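Local coordinates for protein putative metal-dependent phosphoesterase (PDB 3O0F) that is a metal-dependent phosphoesterase that binds AMP beside iron and zinc ions and probably acts on nucleotide-like phosphate esters, at residues A[76-81]-A[85-90]; A[184-189]-A[219-224]; A[202-207]-A[243-248]. All blocks are in the same frame, centred on the assembly; numbering follows the deposited sequence. Where two conformers were deposited one is given.

In the fold
Along the chain contact 1 comes first, closing before the other two open, whereas the segments of contacts 2 and 3 alternate. Contact 1 is the hairpin of strands 70-80 and 83-90 inside the mixed sheet, its centre about 9 Å from that of contact 2, which pairs helices 185-194 and 216-225 against one face of those strands. Contact 3, centred about 14 Å from contact 1 and 15 Å from contact 2, sets the loop after strand 198-201 against helix 239-252. Contacts 1 and 3 share an iron ion, bound by His-86 and His-203, so the metal ties sheet to loop, while Leu-219 packs on Ile-248 between contacts 2 and 3.

Contact 1: A[76-81]-A[85-90]. With FE (Fe (III) ion), chain D.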
# COMPACT_ATOMS: atom_id res chain seq x y z
N ILE A 76 -3.34 -4.07 -1.05
CA ILE A 76 -4.60 -4.66 -0.66
C ILE A 76 -4.56 -4.92 0.84
O ILE A 76 -3.65 -5.62 1.35
CB ILE A 76 -4.87 -5.99 -1.40
CG1 ILE A 76 -4.77 -5.76 -2.91
CG2 ILE A 76 -6.27 -6.56 -1.00
CD1 ILE A 76 -4.91 -7.03 -3.75
N THR A 77 -5.59 -4.42 1.52
CA THR A 77 -5.76 -4.63 2.95
C THR A 77 -6.26 -6.06 3.20
O THR A 77 -7.24 -6.48 2.61
CB THR A 77 -6.83 -3.61 3.50
OG1 THR A 77 -6.55 -2.30 3.00
CG2 THR A 77 -6.87 -3.55 5.04
N ALA A 78 -5.60 -6.80 4.08
CA ALA A 78 -5.93 -8.17 4.32
C ALA A 78 -5.63 -8.55 5.78
O ALA A 78 -5.06 -7.76 6.53
CB ALA A 78 -5.18 -9.10 3.31
N VAL A 79 -6.07 -9.74 6.16
CA VAL A 79 -5.83 -10.27 7.50
C VAL A 79 -5.50 -11.75 7.45
O VAL A 79 -6.05 -12.48 6.63
CB VAL A 79 -7.05 -10.05 8.46
CG1 VAL A 79 -8.34 -10.61 7.85
CG2 VAL A 79 -6.79 -10.70 9.80
N ASP A 80 -4.62 -12.20 8.34
CA ASP A 80 -4.29 -13.61 8.48
C ASP A 80 -4.29 -14.06 9.96
O ASP A 80 -3.41 -13.70 10.75
CB ASP A 80 -2.93 -13.87 7.83
CG ASP A 80 -2.70 -15.34 7.56
OD1 ASP A 80 -3.09 -16.15 8.42
OD2 ASP A 80 -2.10 -15.67 6.51
N GLU A 81 -5.29 -14.86 10.34
CA GLU A 81 -5.54 -15.13 11.77
C GLU A 81 -5.65 -13.77 12.44
O GLU A 81 -6.46 -12.99 12.00
CB GLU A 81 -4.48 -16.07 12.36
CG GLU A 81 -4.50 -17.48 11.67
CD GLU A 81 -3.17 -18.26 11.75
OE1 GLU A 81 -2.29 -17.89 12.57
OE2 GLU A 81 -3.00 -19.23 10.96
N VAL A 85 -2.22 -7.75 7.44
CA VAL A 85 -1.26 -8.01 6.36
C VAL A 85 -1.65 -7.11 5.18
O VAL A 85 -2.81 -7.06 4.78
CB VAL A 85 -1.32 -9.48 5.86
CG1 VAL A 85 -0.28 -9.72 4.75
CG2 VAL A 85 -1.12 -10.49 6.99
N HIS A 86 -0.67 -6.40 4.64
CA HIS A 86 -0.85 -5.65 3.43
C HIS A 86 -0.15 -6.40 2.28
O HIS A 86 1.00 -6.85 2.43
CB HIS A 86 -0.28 -4.24 3.64
CG HIS A 86 -1.14 -3.37 4.52
ND1 HIS A 86 -0.98 -2.01 4.61
CD2 HIS A 86 -2.21 -3.68 5.30
CE1 HIS A 86 -1.89 -1.51 5.44
NE2 HIS A 86 -2.65 -2.50 5.87
N MSE A 87 -0.87 -6.56 1.18
CA MSE A 87 -0.41 -7.29 0.02
C MSE A 87 -0.28 -6.31 -1.14
O MSE A 87 -1.25 -5.65 -1.48
CB MSE A 87 -1.44 -8.32 -0.40
CG MSE A 87 -1.88 -9.23 0.76
SE MSE A 87 -0.81 -10.82 0.96
CE MSE A 87 0.75 -10.49 -0.14
N LEU A 88 0.87 -6.30 -1.78
CA LEU A 88 1.08 -5.50 -2.98
C LEU A 88 0.75 -6.41 -4.18
O LEU A 88 1.24 -7.55 -4.25
CB LEU A 88 2.54 -5.06 -3.03
CG LEU A 88 3.03 -4.05 -1.99
CD1 LEU A 88 4.54 -3.96 -2.05
CD2 LEU A 88 2.43 -2.66 -2.16
N ALA A 89 -0.09 -5.90 -5.08
CA ALA A 89 -0.59 -6.63 -6.26
C ALA A 89 -0.23 -5.83 -7.47
O ALA A 89 -0.59 -4.66 -7.56
CB ALA A 89 -2.09 -6.78 -6.19
N PHE A 90 0.52 -6.42 -8.38
CA PHE A 90 0.97 -5.68 -9.56
C PHE A 90 0.51 -6.38 -10.85
O PHE A 90 0.45 -7.62 -10.92
CB PHE A 90 2.49 -5.61 -9.60
CG PHE A 90 3.09 -4.87 -8.45
CD1 PHE A 90 3.04 -3.48 -8.39
CD2 PHE A 90 3.69 -5.57 -7.42
CE1 PHE A 90 3.57 -2.79 -7.28
CE2 PHE A 90 4.28 -4.90 -6.34
CZ PHE A 90 4.19 -3.51 -6.28
FE FE D . 1.20 -1.02 4.18
O HOH W 1 2.63 0.03 3.24
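Ile-76 and the selenomethionine Met-87 face each other as an antiparallel hydrogen-bonded pair, each backbone N-H donating to the other's carbonyl. Ile-76 N reaches Met-87 O at 2.7 Å in a nearly straight bond (178° at the hydrogen). At the next hydrogen-bonded pair, beyond Thr-77 and His-86, Val-85 N donates to Ala-78 O at 3.0 Å; the return bond from Ala-78 N to Val-85 O is weak.

The Ile-76 side chain can be followed outward: CB lies 3.6 Å from Met-87 O, CG1 still runs past that oxygen, and CD1 ends against Ala-89 CB at 3.7 Å. CG1 is anti to the carbonyl carbon (chi1 -54°) and the chain beyond it is extended, which carries the tip along the neighbouring strand to Ala-89. Ala-78 CB meets Met-87 CG on the same face, and Val-85 CG2 touches Asp-80 CB. Helix 185-194 covers this side, with Val-188 and Val-192 against Ile-76.

These strands form a beta hairpin within the sheet of the PHP fold; the N-to-C directions of the short segments 76-80 and 85-90 make 135°, well short of antiparallel, a marked twist. Thr-77 and His-86, a non-hydrogen-bonded pair, point to the other face, where the metal site lies. The His-86 ring passes Thr-77 obliquely, CD2 being 4.4 Å from Thr-77 CA, and its ND1 binds the iron ion at 2.4 Å. Glu-75, His-203 and a water, at 2.0 Å from the iron, also bind this metal. Thr-77 OG1 is hydrogen-bonded to Asp-51 and to Arg-110, an AMP-binding residue.

Contact 2: A[184-189]-A[219-224]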
# COMPACT_ATOMS: atom_id res chain seq x y z
N SER A 184 -9.32 -12.33 3.80
CA SER A 184 -8.16 -13.08 4.21
C SER A 184 -7.06 -13.01 3.14
O SER A 184 -7.32 -12.75 1.96
CB SER A 184 -8.50 -14.53 4.45
OG SER A 184 -8.77 -15.14 3.19
N THR A 185 -5.83 -13.23 3.58
CA THR A 185 -4.68 -13.33 2.67
C THR A 185 -4.89 -14.46 1.65
O THR A 185 -4.52 -14.28 0.51
CB THR A 185 -3.37 -13.56 3.42
OG1 THR A 185 -3.50 -14.69 4.28
CG2 THR A 185 -3.00 -12.31 4.24
N HIS A 186 -5.52 -15.56 2.03
CA HIS A 186 -5.76 -16.65 1.08
C HIS A 186 -6.73 -16.23 -0.03
O HIS A 186 -6.55 -16.60 -1.19
CB HIS A 186 -6.31 -17.89 1.79
CG HIS A 186 -5.58 -18.21 3.06
ND1 HIS A 186 -4.21 -18.43 3.10
CD2 HIS A 186 -6.02 -18.36 4.33
CE1 HIS A 186 -3.85 -18.68 4.35
NE2 HIS A 186 -4.93 -18.63 5.11
N GLU A 187 -7.74 -15.44 0.33
CA GLU A 187 -8.67 -14.92 -0.64
C GLU A 187 -8.00 -13.89 -1.53
O GLU A 187 -8.18 -13.93 -2.74
CB GLU A 187 -9.92 -14.27 -0.03
CG GLU A 187 -10.83 -13.83 -1.18
CD GLU A 187 -12.11 -13.13 -0.81
OE1 GLU A 187 -12.29 -12.75 0.37
OE2 GLU A 187 -12.94 -12.98 -1.75
N VAL A 188 -7.26 -12.97 -0.94
CA VAL A 188 -6.53 -11.95 -1.73
C VAL A 188 -5.56 -12.59 -2.73
O VAL A 188 -5.55 -12.24 -3.92
CB VAL A 188 -5.83 -10.94 -0.81
CG1 VAL A 188 -4.79 -10.07 -1.60
CG2 VAL A 188 -6.91 -10.05 -0.10
N ILE A 189 -4.77 -13.55 -2.27
CA ILE A 189 -3.84 -14.20 -3.19
C ILE A 189 -4.53 -14.93 -4.35
O ILE A 189 -4.10 -14.80 -5.51
CB ILE A 189 -2.87 -15.14 -2.48
CG1 ILE A 189 -1.92 -14.35 -1.56
CG2 ILE A 189 -2.03 -15.92 -3.51
CD1 ILE A 189 -1.19 -15.22 -0.57
N LEU A 219 3.53 -17.76 6.31
CA LEU A 219 4.17 -17.43 5.06
C LEU A 219 4.18 -18.63 4.14
O LEU A 219 3.94 -18.47 2.94
CB LEU A 219 5.59 -16.85 5.24
CG LEU A 219 5.60 -15.40 5.77
CD1 LEU A 219 7.01 -14.93 6.10
CD2 LEU A 219 4.93 -14.44 4.78
N ASP A 220 4.41 -19.84 4.69
CA ASP A 220 4.45 -21.05 3.88
C ASP A 220 3.11 -21.32 3.23
O ASP A 220 3.08 -21.63 2.06
CB ASP A 220 4.88 -22.27 4.67
CG ASP A 220 6.38 -22.27 4.98
OD1 ASP A 220 7.15 -21.57 4.29
OD2 ASP A 220 6.78 -22.98 5.93
N ALA A 221 2.02 -21.12 3.98
CA ALA A 221 0.67 -21.30 3.47
C ALA A 221 0.31 -20.29 2.37
O ALA A 221 -0.37 -20.63 1.37
CB ALA A 221 -0.33 -21.29 4.59
N MSE A 222 0.78 -19.06 2.53
CA MSE A 222 0.67 -18.06 1.43
C MSE A 222 1.51 -18.41 0.20
O MSE A 222 1.03 -18.25 -0.94
CB MSE A 222 1.03 -16.67 1.92
CG MSE A 222 0.01 -16.15 2.89
SE MSE A 222 0.77 -14.67 3.91
CE MSE A 222 0.88 -13.30 2.57
N ILE A 223 2.74 -18.91 0.42
CA ILE A 223 3.57 -19.39 -0.68
C ILE A 223 2.81 -20.52 -1.43
O ILE A 223 2.74 -20.49 -2.66
CB ILE A 223 4.98 -19.85 -0.20
CG1 ILE A 223 5.83 -18.65 0.26
CG2 ILE A 223 5.72 -20.67 -1.29
CD1 ILE A 223 7.12 -19.02 1.10
N ALA A 224 2.24 -21.48 -0.70
CA ALA A 224 1.42 -22.55 -1.32
C ALA A 224 0.18 -22.00 -2.06
O ALA A 224 -0.25 -22.60 -3.01
CB ALA A 224 0.99 -23.59 -0.26
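This is a helix-helix contact made largely by apolar groups, between the first turn of helix 185-194 and helix 216-225. The two are joined through strand 198-201 and pack on the same face of the sheet, successive helices in the alternating layout of the TIM-barrel-like PHP fold. The short axes run 25° from parallel and are 10.0 Å apart at their closest, so the backbones stay well separated and side chains bridge the gap.

The main bridge is Ile-189 with the selenomethionine Met-222. Ile-189 CD1 comes within 3.6 Å of Met-222 CB and 3.8 Å of its CG, the two side chains crossing at about a right angle. The outer torsion of Ile-189 is extended (chi2 165°), which carries CD1 out to the root of the Met-222 side chain. Met-222 is itself extended to its selenium and then bends at chi3 (70°), turning CE toward the hairpin strands, where it packs on the selenium of Met-87.

One turn before Ile-189, Thr-185 OG1 stands 4.0 Å from Met-222 CG. This hydroxyl is hydrogen-bonded to Asp-80 OD2, so its approach to Met-222 is a van der Waals one, while its polar need is met by strand 70-80. Farther out, His-186 CE1 lies 4.4 Å from Ala-221 CB; the residue was modelled in two conformers, which makes this touch tentative. In the conformer described, ND1 is hydrogen-bonded to Asp-225.

Ser-184 caps the helix: as N-cap residue, its OG accepts from Glu-187 N at 3.1 Å.

Both helices lean on the hairpin of strands 70-80 and 83-90, with Val-188 resting on Ile-76 and Ala-78 and Met-222 on Asp-80 and Met-87, while Leu-219 and Ile-223 turn to helix 239-252.

Contact 3: A[202-207]-A[243-248]; sequences AHAGDP and ERLLTI. With FE (Fe (III) ion), chain D.
Water 2 joins Arg-244 to Ala-204, lying in the guanidinium plane at its edge: it accepts from Arg-244 NH1 at 2.8 Å and donates to Ala-204 O at 2.8 Å. NH2 fixes the group further through a salt bridge with Asp-216. The second flat group, the His-203 ring, has Ala-202 CB 3.8 Å above one face, displaced toward the rim, and a water in plane at its edge. That water and His-203 NE2, at 2.3 Å, both bind the iron ion. The ring also meets those of His-86 and His-234.

Direct contact rests on the two methyls of Leu-245, which lie side by side against the turn: CD2 touches Ala-204 CB at 4.2 Å, and CD1 lies 4.1 Å from Gly-205 N. With CG anti to the carbonyl carbon (chi1 -65°), both methyls reach it. A type I turn from His-203 to Asp-206 presents Ala-204 and Gly-205 to the helix, and Gly-205 N is hydrogen-bonded to Asn-237 OD1.

The metal-binding loop leaves strand 198-201 and leans on helix 239-252, whose Leu-245 and Leu-246 also cover Val-232 of strand 229-233 and whose Ile-248 packs on helix 216-225.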
# COMPACT_ATOMS: atom_id res chain seq x y z
N ALA A 202 3.76 -7.16 1.78
CA ALA A 202 4.35 -5.84 2.10
C ALA A 202 4.87 -5.78 3.56
O ALA A 202 4.26 -6.36 4.45
CB ALA A 202 3.31 -4.72 1.89
N HIS A 203 6.01 -5.13 3.75
CA HIS A 203 6.71 -4.88 5.05
C HIS A 203 6.39 -5.97 6.11
O HIS A 203 5.84 -5.68 7.18
CB HIS A 203 6.36 -3.46 5.56
CG HIS A 203 4.90 -3.12 5.46
ND1 HIS A 203 3.93 -3.73 6.24
CD2 HIS A 203 4.23 -2.23 4.67
CE1 HIS A 203 2.74 -3.25 5.93
NE2 HIS A 203 2.89 -2.35 4.97
N ALA A 204 6.72 -7.22 5.82
CA ALA A 204 6.17 -8.32 6.61
C ALA A 204 6.91 -8.48 7.94
O ALA A 204 6.45 -9.26 8.80
CB ALA A 204 6.18 -9.65 5.82
N GLY A 205 8.04 -7.78 8.09
CA GLY A 205 8.78 -7.78 9.34
C GLY A 205 8.55 -6.58 10.24
O GLY A 205 9.33 -6.35 11.18
N ASP A 206 7.49 -5.82 9.98
CA ASP A 206 7.27 -4.53 10.64
C ASP A 206 6.39 -4.68 11.92
O ASP A 206 5.23 -5.02 11.82
CB ASP A 206 6.67 -3.54 9.62
CG ASP A 206 6.48 -2.14 10.17
OD1 ASP A 206 6.80 -1.87 11.35
OD2 ASP A 206 6.02 -1.28 9.39
N PRO A 207 6.98 -4.44 13.11
CA PRO A 207 6.26 -4.67 14.37
C PRO A 207 5.28 -3.56 14.79
O PRO A 207 4.32 -3.86 15.50
CB PRO A 207 7.39 -4.80 15.39
CG PRO A 207 8.52 -3.96 14.85
CD PRO A 207 8.33 -3.89 13.33
N GLU A 243 17.04 -10.42 7.16
CA GLU A 243 17.75 -11.71 6.96
C GLU A 243 16.80 -12.91 6.97
O GLU A 243 16.92 -13.82 6.16
CB GLU A 243 18.83 -11.95 8.00
CG GLU A 243 20.12 -11.13 7.77
CD GLU A 243 20.97 -10.99 9.04
OE1 GLU A 243 20.75 -11.79 9.99
OE2 GLU A 243 21.83 -10.06 9.11
N ARG A 244 15.84 -12.88 7.87
CA ARG A 244 14.83 -13.95 7.93
C ARG A 244 14.03 -14.02 6.60
O ARG A 244 13.84 -15.09 6.02
CB ARG A 244 13.94 -13.72 9.16
CG ARG A 244 12.61 -14.42 9.12
CD ARG A 244 11.88 -14.39 10.46
NE ARG A 244 10.59 -15.02 10.24
CZ ARG A 244 9.45 -14.39 10.00
NH1 ARG A 244 9.36 -13.06 10.07
NH2 ARG A 244 8.35 -15.10 9.73
N LEU A 245 13.58 -12.89 6.10
CA LEU A 245 12.75 -12.89 4.90
C LEU A 245 13.56 -13.27 3.64
O LEU A 245 13.04 -13.92 2.74
CB LEU A 245 12.06 -11.51 4.74
CG LEU A 245 11.04 -11.06 5.81
CD1 LEU A 245 10.70 -9.55 5.59
CD2 LEU A 245 9.71 -11.88 5.81
N LEU A 246 14.82 -12.83 3.58
CA LEU A 246 15.71 -13.17 2.45
C LEU A 246 15.94 -14.69 2.40
O LEU A 246 16.03 -15.27 1.33
CB LEU A 246 17.06 -12.45 2.58
CG LEU A 246 17.08 -10.96 2.29
CD1 LEU A 246 18.42 -10.37 2.72
CD2 LEU A 246 16.74 -10.65 0.80
N THR A 247 16.05 -15.30 3.58
CA THR A 247 16.24 -16.72 3.66
C THR A 247 15.03 -17.47 3.17
O THR A 247 15.18 -18.44 2.43
CB THR A 247 16.61 -17.14 5.10
OG1 THR A 247 17.83 -16.49 5.45
CG2 THR A 247 16.78 -18.67 5.22
N ILE A 248 13.84 -17.05 3.60
CA ILE A 248 12.61 -17.65 3.13
C ILE A 248 12.46 -17.49 1.61
O ILE A 248 12.14 -18.45 0.91
CB ILE A 248 11.37 -17.06 3.85
CG1 ILE A 248 11.38 -17.48 5.35
CG2 ILE A 248 10.07 -17.49 3.10
CD1 ILE A 248 10.45 -16.64 6.23
FE FE D . 1.20 -1.02 4.18
O HOH W 2 6.94 -11.96 9.05
O HOH W 1 2.63 0.03 3.24